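PDB 3OYV: imelysin from Bacteroides ovatus ATCC 8483, which is an imelysin-like, probably outer-membrane-associated protein, implicated with its relatives in bacterial iron uptake, although its precise activity is not established. Local coordinates for residues Ala92-Pro97 against Asp123-Asn128; Ala109-Glu114 against Pro181-Ile186; Asp273-Ala278 against Gly343-Glu348. All blocks are in the same frame, centred on the assembly; numbering follows the deposited sequence. Where two conformers were deposited one is given.

Interaction 1: Ala92-Pro97 against Asp123-Asn128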
loop_
_atom_site.group_PDB
_atom_site.type_symbol
_atom_site.label_atom_id
_atom_site.label_comp_id
_atom_site.label_asym_id
_atom_site.label_seq_id
_atom_site.Cartn_x
_atom_site.Cartn_y
_atom_site.Cartn_z
ATOM N N ALA A 92 3.492 8.630 -10.913
ATOM C CA ALA A 92 4.353 7.451 -11.005
ATOM C C ALA A 92 3.584 6.180 -11.332
ATOM O O ALA A 92 3.826 5.538 -12.367
ATOM C CB ALA A 92 5.184 7.264 -9.747
ATOM N N LYS A 93 2.636 5.806 -10.487
ATOM C CA LYS A 93 1.936 4.540 -10.718
ATOM C C LYS A 93 1.178 4.545 -12.057
ATOM O O LYS A 93 1.227 3.570 -12.825
ATOM C CB LYS A 93 1.019 4.181 -9.543
ATOM C CG LYS A 93 1.748 4.040 -8.212
ATOM C CD LYS A 93 0.816 3.580 -7.092
ATOM C CE LYS A 93 1.487 3.515 -5.734
ATOM N NZ LYS A 93 0.734 2.607 -4.828
ATOM N N ILE A 94 0.479 5.636 -12.339
ATOM C CA ILE A 94 -0.237 5.791 -13.605
ATOM C C ILE A 94 0.663 6.472 -14.654
ATOM O O ILE A 94 0.788 6.011 -15.807
ATOM C CB ILE A 94 -1.572 6.570 -13.415
ATOM C CG1 ILE A 94 -2.436 5.831 -12.388
ATOM C CG2 ILE A 94 -2.298 6.758 -14.797
ATOM C CD1 ILE A 94 -3.705 6.591 -12.028
ATOM N N GLY A 95 1.326 7.536 -14.247
ATOM C CA GLY A 95 2.089 8.381 -15.145
ATOM C C GLY A 95 3.302 7.754 -15.792
ATOM O O GLY A 95 3.599 8.026 -16.966
ATOM N N ASP A 96 4.047 6.948 -15.054
ATOM C CA ASP A 96 5.239 6.330 -15.650
ATOM C C ASP A 96 4.875 5.393 -16.801
ATOM O O ASP A 96 5.422 5.525 -17.904
ATOM C CB ASP A 96 6.136 5.671 -14.607
ATOM C CG ASP A 96 6.863 6.669 -13.745
ATOM O OD1 ASP A 96 6.953 7.857 -14.126
ATOM O OD2 ASP A 96 7.386 6.242 -12.683
ATOM N N PRO A 97 3.961 4.438 -16.572
ATOM C CA PRO A 97 3.549 3.631 -17.727
ATOM C C PRO A 97 2.970 4.469 -18.879
ATOM O O PRO A 97 3.251 4.200 -20.054
ATOM C CB PRO A 97 2.548 2.635 -17.122
ATOM C CG PRO A 97 2.910 2.577 -15.697
ATOM C CD PRO A 97 3.386 3.923 -15.312
ATOM N N ASP A 123 -7.816 -1.110 -8.684
ATOM C CA ASP A 123 -8.321 -1.222 -7.335
ATOM C C ASP A 123 -7.267 -0.822 -6.303
ATOM O O ASP A 123 -7.578 -0.179 -5.313
ATOM C CB ASP A 123 -8.864 -2.633 -7.089
ATOM C CG ASP A 123 -10.181 -2.914 -7.793
ATOM O OD1 ASP A 123 -10.859 -1.953 -8.208
ATOM O OD2 ASP A 123 -10.520 -4.120 -7.895
ATOM N N ASP A 124 -6.007 -1.194 -6.557
ATOM C CA ASP A 124 -4.877 -0.799 -5.738
ATOM C C ASP A 124 -4.833 0.725 -5.621
ATOM O O ASP A 124 -4.856 1.295 -4.527
ATOM C CB ASP A 124 -3.640 -1.389 -6.427
ATOM C CG ASP A 124 -2.312 -0.979 -5.825
ATOM O OD1 ASP A 124 -2.212 -0.203 -4.859
ATOM O OD2 ASP A 124 -1.280 -1.490 -6.356
ATOM N N TYR A 125 -4.788 1.393 -6.769
ATOM C CA TYR A 125 -4.564 2.838 -6.764
ATOM C C TYR A 125 -5.777 3.564 -6.185
ATOM O O TYR A 125 -5.627 4.595 -5.522
ATOM C CB TYR A 125 -4.220 3.387 -8.154
ATOM C CG TYR A 125 -3.131 2.654 -8.934
ATOM C CD1 TYR A 125 -2.216 1.783 -8.319
ATOM C CD2 TYR A 125 -3.046 2.832 -10.309
ATOM C CE1 TYR A 125 -1.283 1.080 -9.073
ATOM C CE2 TYR A 125 -2.119 2.147 -11.055
ATOM C CZ TYR A 125 -1.229 1.275 -10.443
ATOM O OH TYR A 125 -0.349 0.574 -11.260
ATOM N N THR A 126 -6.967 3.020 -6.433
ATOM C CA THR A 126 -8.193 3.559 -5.855
ATOM C C THR A 126 -8.149 3.447 -4.327
ATOM O O THR A 126 -8.482 4.404 -3.614
ATOM C CB THR A 126 -9.434 2.859 -6.415
ATOM O OG1 THR A 126 -9.452 2.982 -7.828
ATOM C CG2 THR A 126 -10.727 3.451 -5.874
ATOM N N ASN A 127 -7.708 2.286 -3.819
ATOM C CA ASN A 127 -7.529 2.129 -2.365
ATOM C C ASN A 127 -6.542 3.115 -1.794
ATOM O O ASN A 127 -6.724 3.615 -0.689
ATOM C CB ASN A 127 -7.103 0.697 -2.027
ATOM C CG ASN A 127 -8.252 -0.284 -2.057
ATOM O OD1 ASN A 127 -9.423 0.098 -1.994
ATOM N ND2 ASN A 127 -7.924 -1.573 -2.173
ATOM N N ASN A 128 -5.501 3.438 -2.558
ATOM C CA ASN A 128 -4.567 4.458 -2.126
ATOM C C ASN A 128 -5.281 5.819 -1.937
ATOM O O ASN A 128 -4.997 6.572 -1.007
ATOM C CB ASN A 128 -3.408 4.668 -3.113
ATOM C CG ASN A 128 -2.501 3.440 -3.339
ATOM O OD1 ASN A 128 -1.838 3.405 -4.375
ATOM N ND2 ASN A 128 -2.461 2.468 -2.423
HETATM O O HOH W 1 2.768 1.432 -12.046
#

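Interaction 2: Ala109-Glu114 against Pro181-Ile186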
loop_
_atom_site.group_PDB
_atom_site.type_symbol
_atom_site.label_atom_id
_atom_site.label_comp_id
_atom_site.label_asym_id
_atom_site.label_seq_id
_atom_site.Cartn_x
_atom_site.Cartn_y
_atom_site.Cartn_z
ATOM N N ALA A 109 6.190 -0.138 -20.996
ATOM C CA ALA A 109 5.034 0.427 -20.288
ATOM C C ALA A 109 4.168 -0.656 -19.655
ATOM O O ALA A 109 3.795 -0.575 -18.472
ATOM C CB ALA A 109 4.186 1.292 -21.240
ATOM N N LEU A 110 3.830 -1.673 -20.447
ATOM C CA LEU A 110 2.965 -2.735 -19.987
ATOM C C LEU A 110 3.548 -3.435 -18.756
ATOM O O LEU A 110 2.823 -3.754 -17.794
ATOM C CB LEU A 110 2.684 -3.761 -21.098
ATOM C CG LEU A 110 1.355 -3.554 -21.864
ATOM C CD1 LEU A 110 1.226 -2.218 -22.542
ATOM C CD2 LEU A 110 1.119 -4.694 -22.873
ATOM N N TYR A 111 4.850 -3.671 -18.774
ATOM C CA TYR A 111 5.508 -4.400 -17.686
ATOM C C TYR A 111 5.888 -3.525 -16.507
ATOM O O TYR A 111 6.340 -4.041 -15.481
ATOM C CB TYR A 111 6.693 -5.216 -18.226
ATOM C CG TYR A 111 6.214 -6.370 -19.075
ATOM C CD1 TYR A 111 5.834 -7.559 -18.492
ATOM C CD2 TYR A 111 6.117 -6.268 -20.456
ATOM C CE1 TYR A 111 5.356 -8.614 -19.261
ATOM C CE2 TYR A 111 5.643 -7.312 -21.242
ATOM C CZ TYR A 111 5.264 -8.486 -20.639
ATOM O OH TYR A 111 4.785 -9.529 -21.383
ATOM N N ALA A 112 5.646 -2.215 -16.622
ATOM C CA ALA A 112 5.902 -1.268 -15.538
ATOM C C ALA A 112 4.717 -1.092 -14.580
ATOM O O ALA A 112 4.860 -0.414 -13.579
ATOM C CB ALA A 112 6.294 0.108 -16.121
ATOM N N VAL A 113 3.547 -1.612 -14.956
ATOM C CA VAL A 113 2.312 -1.349 -14.208
ATOM C C VAL A 113 2.268 -2.116 -12.868
ATOM O O VAL A 113 2.132 -3.347 -12.841
ATOM C CB VAL A 113 1.085 -1.693 -15.062
ATOM C CG1 VAL A 113 -0.239 -1.534 -14.266
ATOM C CG2 VAL A 113 1.034 -0.785 -16.328
ATOM N N GLU A 114 2.317 -1.381 -11.761
ATOM C CA GLU A 114 2.232 -1.965 -10.433
ATOM C C GLU A 114 0.891 -2.670 -10.232
ATOM O O GLU A 114 -0.164 -2.086 -10.448
ATOM C CB GLU A 114 2.399 -0.863 -9.377
ATOM C CG GLU A 114 2.039 -1.292 -7.939
ATOM C CD GLU A 114 1.919 -0.117 -6.973
ATOM O OE1 GLU A 114 2.785 0.776 -7.020
ATOM O OE2 GLU A 114 0.961 -0.088 -6.150
ATOM N N PRO A 181 -8.365 -4.171 -17.679
ATOM C CA PRO A 181 -7.360 -3.716 -16.735
ATOM C C PRO A 181 -6.608 -2.512 -17.267
ATOM O O PRO A 181 -6.418 -2.364 -18.468
ATOM C CB PRO A 181 -6.431 -4.931 -16.658
ATOM C CG PRO A 181 -6.474 -5.480 -18.085
ATOM C CD PRO A 181 -7.870 -5.278 -18.537
ATOM N N PHE A 182 -6.112 -1.696 -16.367
ATOM C CA PHE A 182 -5.321 -0.525 -16.746
ATOM C C PHE A 182 -4.180 -0.937 -17.669
ATOM O O PHE A 182 -3.887 -0.239 -18.637
ATOM C CB PHE A 182 -4.806 0.202 -15.483
ATOM C CG PHE A 182 -3.737 1.216 -15.721
ATOM C CD1 PHE A 182 -3.851 2.204 -16.693
ATOM C CD2 PHE A 182 -2.612 1.226 -14.895
ATOM C CE1 PHE A 182 -2.833 3.128 -16.850
ATOM C CE2 PHE A 182 -1.605 2.140 -15.049
ATOM C CZ PHE A 182 -1.704 3.102 -16.041
ATOM N N ARG A 183 -3.518 -2.053 -17.397
ATOM C CA ARG A 183 -2.368 -2.428 -18.208
ATOM C C ARG A 183 -2.688 -2.566 -19.698
ATOM O O ARG A 183 -1.797 -2.375 -20.519
ATOM C CB ARG A 183 -1.734 -3.709 -17.670
ATOM C CG ARG A 183 -0.528 -4.167 -18.463
ATOM C CD ARG A 183 -0.123 -5.498 -18.010
ATOM N NE ARG A 183 1.085 -6.013 -18.637
ATOM C CZ ARG A 183 1.122 -6.954 -19.588
ATOM N NH1 ARG A 183 0.026 -7.443 -20.132
ATOM N NH2 ARG A 183 2.295 -7.380 -20.037
ATOM N N ASN A 184 -3.936 -2.877 -20.039
ATOM C CA ASN A 184 -4.342 -3.004 -21.455
ATOM C C ASN A 184 -4.960 -1.741 -22.028
ATOM O O ASN A 184 -5.397 -1.736 -23.188
ATOM C CB ASN A 184 -5.329 -4.166 -21.667
ATOM C CG ASN A 184 -4.691 -5.527 -21.488
ATOM O OD1 ASN A 184 -3.490 -5.632 -21.449
ATOM N ND2 ASN A 184 -5.516 -6.577 -21.365
ATOM N N HIS A 185 -5.020 -0.688 -21.218
ATOM C CA HIS A 185 -5.637 0.589 -21.603
ATOM C C HIS A 185 -4.810 1.797 -21.180
ATOM O O HIS A 185 -5.348 2.857 -20.852
ATOM C CB HIS A 185 -7.040 0.659 -20.997
ATOM C CG HIS A 185 -7.923 -0.419 -21.482
ATOM N ND1 HIS A 185 -8.121 -1.603 -20.812
ATOM C CD2 HIS A 185 -8.635 -0.507 -22.625
ATOM C CE1 HIS A 185 -8.914 -2.379 -21.530
ATOM N NE2 HIS A 185 -9.245 -1.734 -22.629
ATOM N N ILE A 186 -3.495 1.648 -21.216
ATOM C CA ILE A 186 -2.620 2.690 -20.759
ATOM C C ILE A 186 -2.841 4.021 -21.519
ATOM O O ILE A 186 -3.027 5.023 -20.861
ATOM C CB ILE A 186 -1.155 2.259 -20.782
ATOM C CG1 ILE A 186 -0.901 1.127 -19.769
ATOM C CG2 ILE A 186 -0.228 3.436 -20.565
ATOM C CD1 ILE A 186 0.475 0.473 -19.882
#

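Interaction 3: Asp273-Ala278 against Gly343-Glu348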
loop_
_atom_site.group_PDB
_atom_site.type_symbol
_atom_site.label_atom_id
_atom_site.label_comp_id
_atom_site.label_asym_id
_atom_site.label_seq_id
_atom_site.Cartn_x
_atom_site.Cartn_y
_atom_site.Cartn_z
ATOM N N ASP A 273 -7.043 -15.154 -3.060
ATOM C CA ASP A 273 -8.049 -14.453 -2.253
ATOM C C ASP A 273 -7.410 -13.798 -1.024
ATOM O O ASP A 273 -7.725 -12.674 -0.695
ATOM C CB ASP A 273 -9.145 -15.426 -1.742
ATOM C CG ASP A 273 -10.026 -16.025 -2.837
ATOM O OD1 ASP A 273 -10.096 -15.477 -3.935
ATOM O OD2 ASP A 273 -10.689 -17.056 -2.553
ATOM N N ALA A 274 -6.543 -14.547 -0.349
ATOM C CA ALA A 274 -5.867 -14.032 0.809
ATOM C C ALA A 274 -4.943 -12.865 0.484
ATOM O O ALA A 274 -4.802 -11.948 1.303
ATOM C CB ALA A 274 -5.104 -15.159 1.549
ATOM N N TRP A 275 -4.336 -12.895 -0.698
ATOM C CA TRP A 275 -3.463 -11.794 -1.137
ATOM C C TRP A 275 -4.285 -10.512 -1.310
ATOM O O TRP A 275 -3.915 -9.458 -0.783
ATOM C CB TRP A 275 -2.707 -12.203 -2.415
ATOM C CG TRP A 275 -1.688 -11.191 -2.843
ATOM C CD1 TRP A 275 -0.399 -11.115 -2.419
ATOM C CD2 TRP A 275 -1.883 -10.057 -3.728
ATOM N NE1 TRP A 275 0.239 -10.044 -3.018
ATOM C CE2 TRP A 275 -0.661 -9.375 -3.807
ATOM C CE3 TRP A 275 -2.949 -9.617 -4.525
ATOM C CZ2 TRP A 275 -0.479 -8.257 -4.622
ATOM C CZ3 TRP A 275 -2.769 -8.483 -5.287
ATOM C CH2 TRP A 275 -1.558 -7.832 -5.346
ATOM N N ILE A 276 -5.410 -10.593 -2.023
ATOM C CA ILE A 276 -6.256 -9.412 -2.181
ATOM C C ILE A 276 -6.705 -8.887 -0.818
ATOM O O ILE A 276 -6.721 -7.676 -0.571
ATOM C CB ILE A 276 -7.461 -9.727 -3.029
ATOM C CG1 ILE A 276 -7.018 -10.041 -4.468
ATOM C CG2 ILE A 276 -8.467 -8.564 -3.008
ATOM C CD1 ILE A 276 -6.564 -8.834 -5.327
ATOM N N THR A 277 -7.113 -9.799 0.044
ATOM C CA THR A 277 -7.627 -9.434 1.374
ATOM C C THR A 277 -6.566 -8.680 2.155
ATOM O O THR A 277 -6.854 -7.645 2.787
ATOM C CB THR A 277 -8.127 -10.686 2.111
ATOM O OG1 THR A 277 -9.233 -11.208 1.371
ATOM C CG2 THR A 277 -8.501 -10.392 3.568
ATOM N N ALA A 278 -5.337 -9.187 2.139
ATOM C CA ALA A 278 -4.227 -8.561 2.865
ATOM C C ALA A 278 -3.804 -7.224 2.207
ATOM O O ALA A 278 -3.405 -6.292 2.883
ATOM C CB ALA A 278 -3.013 -9.534 2.998
ATOM N N GLY A 343 8.346 -9.088 -0.698
ATOM C CA GLY A 343 7.206 -8.220 -0.581
ATOM C C GLY A 343 5.970 -8.699 -1.288
ATOM O O GLY A 343 5.952 -9.738 -1.966
ATOM N N PHE A 344 4.926 -7.870 -1.176
ATOM C CA PHE A 344 3.639 -8.213 -1.745
ATOM C C PHE A 344 3.696 -8.574 -3.235
ATOM O O PHE A 344 2.986 -9.457 -3.692
ATOM C CB PHE A 344 2.654 -7.074 -1.561
ATOM C CG PHE A 344 1.993 -7.008 -0.200
ATOM C CD1 PHE A 344 1.104 -8.005 0.166
ATOM C CD2 PHE A 344 2.209 -5.931 0.665
ATOM C CE1 PHE A 344 0.439 -7.928 1.342
ATOM C CE2 PHE A 344 1.528 -5.850 1.871
ATOM C CZ PHE A 344 0.661 -6.882 2.226
ATOM N N HIS A 345 4.491 -7.827 -4.016
ATOM C CA HIS A 345 4.483 -8.052 -5.434
ATOM C C HIS A 345 5.253 -9.309 -5.863
ATOM O O HIS A 345 4.968 -9.877 -6.894
ATOM C CB HIS A 345 4.916 -6.814 -6.186
ATOM C CG HIS A 345 3.970 -5.680 -5.983
ATOM N ND1 HIS A 345 2.652 -5.728 -6.400
ATOM C CD2 HIS A 345 4.147 -4.478 -5.402
ATOM C CE1 HIS A 345 2.060 -4.590 -6.073
ATOM N NE2 HIS A 345 2.942 -3.827 -5.444
ATOM N N THR A 346 6.213 -9.735 -5.064
ATOM C CA THR A 346 6.861 -11.032 -5.300
ATOM C C THR A 346 5.881 -12.160 -5.033
ATOM O O THR A 346 5.778 -13.086 -5.821
ATOM C CB THR A 346 8.164 -11.196 -4.485
ATOM O OG1 THR A 346 9.102 -10.227 -4.942
ATOM C CG2 THR A 346 8.738 -12.584 -4.729
ATOM N N LEU A 347 5.133 -12.075 -3.933
ATOM C CA LEU A 347 4.094 -13.081 -3.722
ATOM C C LEU A 347 3.055 -13.041 -4.813
ATOM O O LEU A 347 2.599 -14.076 -5.256
ATOM C CB LEU A 347 3.486 -12.895 -2.359
ATOM C CG LEU A 347 2.699 -14.054 -1.809
ATOM C CD1 LEU A 347 3.408 -15.403 -1.961
ATOM C CD2 LEU A 347 2.398 -13.732 -0.302
ATOM N N GLU A 348 2.705 -11.831 -5.239
ATOM C CA GLU A 348 1.775 -11.690 -6.353
ATOM C C GLU A 348 2.264 -12.442 -7.610
ATOM O O GLU A 348 1.502 -13.163 -8.268
ATOM C CB GLU A 348 1.572 -10.187 -6.664
ATOM C CG GLU A 348 0.431 -9.860 -7.616
ATOM C CD GLU A 348 0.529 -8.431 -8.154
ATOM O OE1 GLU A 348 1.532 -7.752 -7.891
ATOM O OE2 GLU A 348 -0.396 -8.041 -8.892
#

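Interaction 1: Ala92-Pro97 against Asp123-Asn128
Lys-93 and Tyr-125 sit where the two backbones come nearest, their CA atoms 7.8 Å apart. Both segments are helical; their axes approach to 11.4 Å, and their N-to-C directions differ by 137°, well short of antiparallel. A wider pi-type turn at 92-94 and a kink at Pro-97, whose N has no bond to the preceding turn, distort the first helix here.

The gap is bridged mainly by Lys-93 lying over the Tyr-125 ring. Its CB makes a CH-pi contact over the face, 3.9 Å from the ring centroid and displaced toward the rim, while CD rests 3.7 Å from Tyr-125 CD1. With CG anti to the carbonyl carbon (chi1 -59°) and an extended chain beyond, the lysine runs past the ring to Asn-128, where NZ donates to OD1 at 2.7 Å from a direction tilted out of the amide plane. The amide's ND2 bonds Glu-283 O in turn, so both ends of the Asn-128 side chain are tied and its rotation is fixed. NZ also forms a salt bridge with Glu-286. Ile-94 CG1 meets Tyr-125 CD2 obliquely, 3.7 Å away. Near the phenol, a water donates to Lys-93 O at 2.7 Å and makes a weak bond to Tyr-125 OH. Asp-124, whose main polar partner is Ser-115, adds a more distant opposite charge near NZ.

The contact joins helix 71-102 to helix 121-137 inside a helical bundle. Ile-175 of helix 158-177 packs on both Ile-94 and Tyr-125, and Thr-191 and Met-195 of helix 189-214 cover Ile-94.

Interaction 2: Ala109-Glu114 against Pro181-Ile186
The first protrusion is the side chain of Arg-183, which runs across Leu-110 at about a right angle and ends against the ring of Tyr-111. Its chi1 of 180° starts a chain that is straight as far as NE, which passes beside the backbone of Leu-110 and donates to its O at 3.0 Å. This bond is bent, and NE lies above the carbonyl plane. The guanidinium meets two unlike surfaces: Leu-110 CD2 sits over the centre of one face, 3.9 Å above the plane, while Tyr-111 lies at its edge. NH2 stands 3.2 Å above the tyrosine ring, displaced toward the rim, and the two planes are 80° apart, a cation-pi contact made edge-on by the guanidinium. These contacts belong to one of two arginine conformers and may not hold throughout.

The second bump is the end of Ile-186. Its CD1 fills a hollow formed by Ala-109 CB at 4.0 Å, Leu-110 CD1 at 3.9 Å and Val-113 CG2 at 3.8 Å. Val-113 is forked against two neighbours, since its other branch, CG1, lies 3.7 Å from Phe-182 CD2. Within the loop, His-185 ND1 bonds Pro-181 O, which also accepts from Asn-184 N on its opposite face.

The contact joins helix 106-111 and the residues after it to the loop between helices 158-177 and 189-214. Trp-116 makes another cation-pi contact with Arg-183. Leu-100 and Tyr-101 of helix 71-102 touch Ala-109, and Ser-121 and Tyr-125 of helix 121-137 touch Val-113 and Phe-182.

Interaction 3: Asp273-Ala278 against Gly343-Glu348
Trp-275 and Glu-348 meet because both first torsions are near trans, chi1 -174° and -169°, turning each CG away from its own backbone N. The tryptophan thereby projects across the gap between nearly antiparallel helices whose axes are 11.1 Å apart, and the extended glutamate lies over one face of its indole. Glu-348 CG is 3.9 Å from the centroid of the six-membered ring, and the carboxylate plane is only 17° from that of the indole.

At the indole rim, NE1 donates to Phe-344 O at 2.9 Å. The same oxygen accepts from Glu-348 N on its opposite face, so NE1 adds a second bond to a carbonyl already engaged in the helix. The Phe-344 ring turns its edge to the five-membered ring, offset and nearly perpendicular, and its CE1 reaches Ala-278 CB at 4.2 Å.

Both carboxylate oxygens are held: His-345 ND1 donates almost straight to OE1 at 2.8 Å, from the syn side but tilted out of the carboxylate plane, and Ser-118 OG bonds OE2. His-345 NE2 bonds an unidentified ligand. Gly-343, His-345 and Glu-348 spell the GxHxxE signature of imelysin-like proteins; Trp-275 thus packs on the glutamate partner of His-345 at the family's putative functional site.

Interactions 1 and 2 interleave along the chain and lie close together, centres about 10 Å apart, sharing the succession of helices 71-102, 106-111 and 121-137. Interaction 3 follows them in sequence, on helices 265-283 and 343-351, with its centre about 16 Å from that of interaction 1 and 18 Å from that of interaction 2. In the conformer described, Glu-114 bridges the groups: its CG packs against His-345, and its OE2 bonds Lys-93. An unidentified molecule, probably from the crystallisation liquor, is modelled as linked to Glu-114; Lys-93 and His-345 also bond unidentified ligand atoms. Early and late parts of the chain appear to converge on one pocket, consistent with a binding or active site.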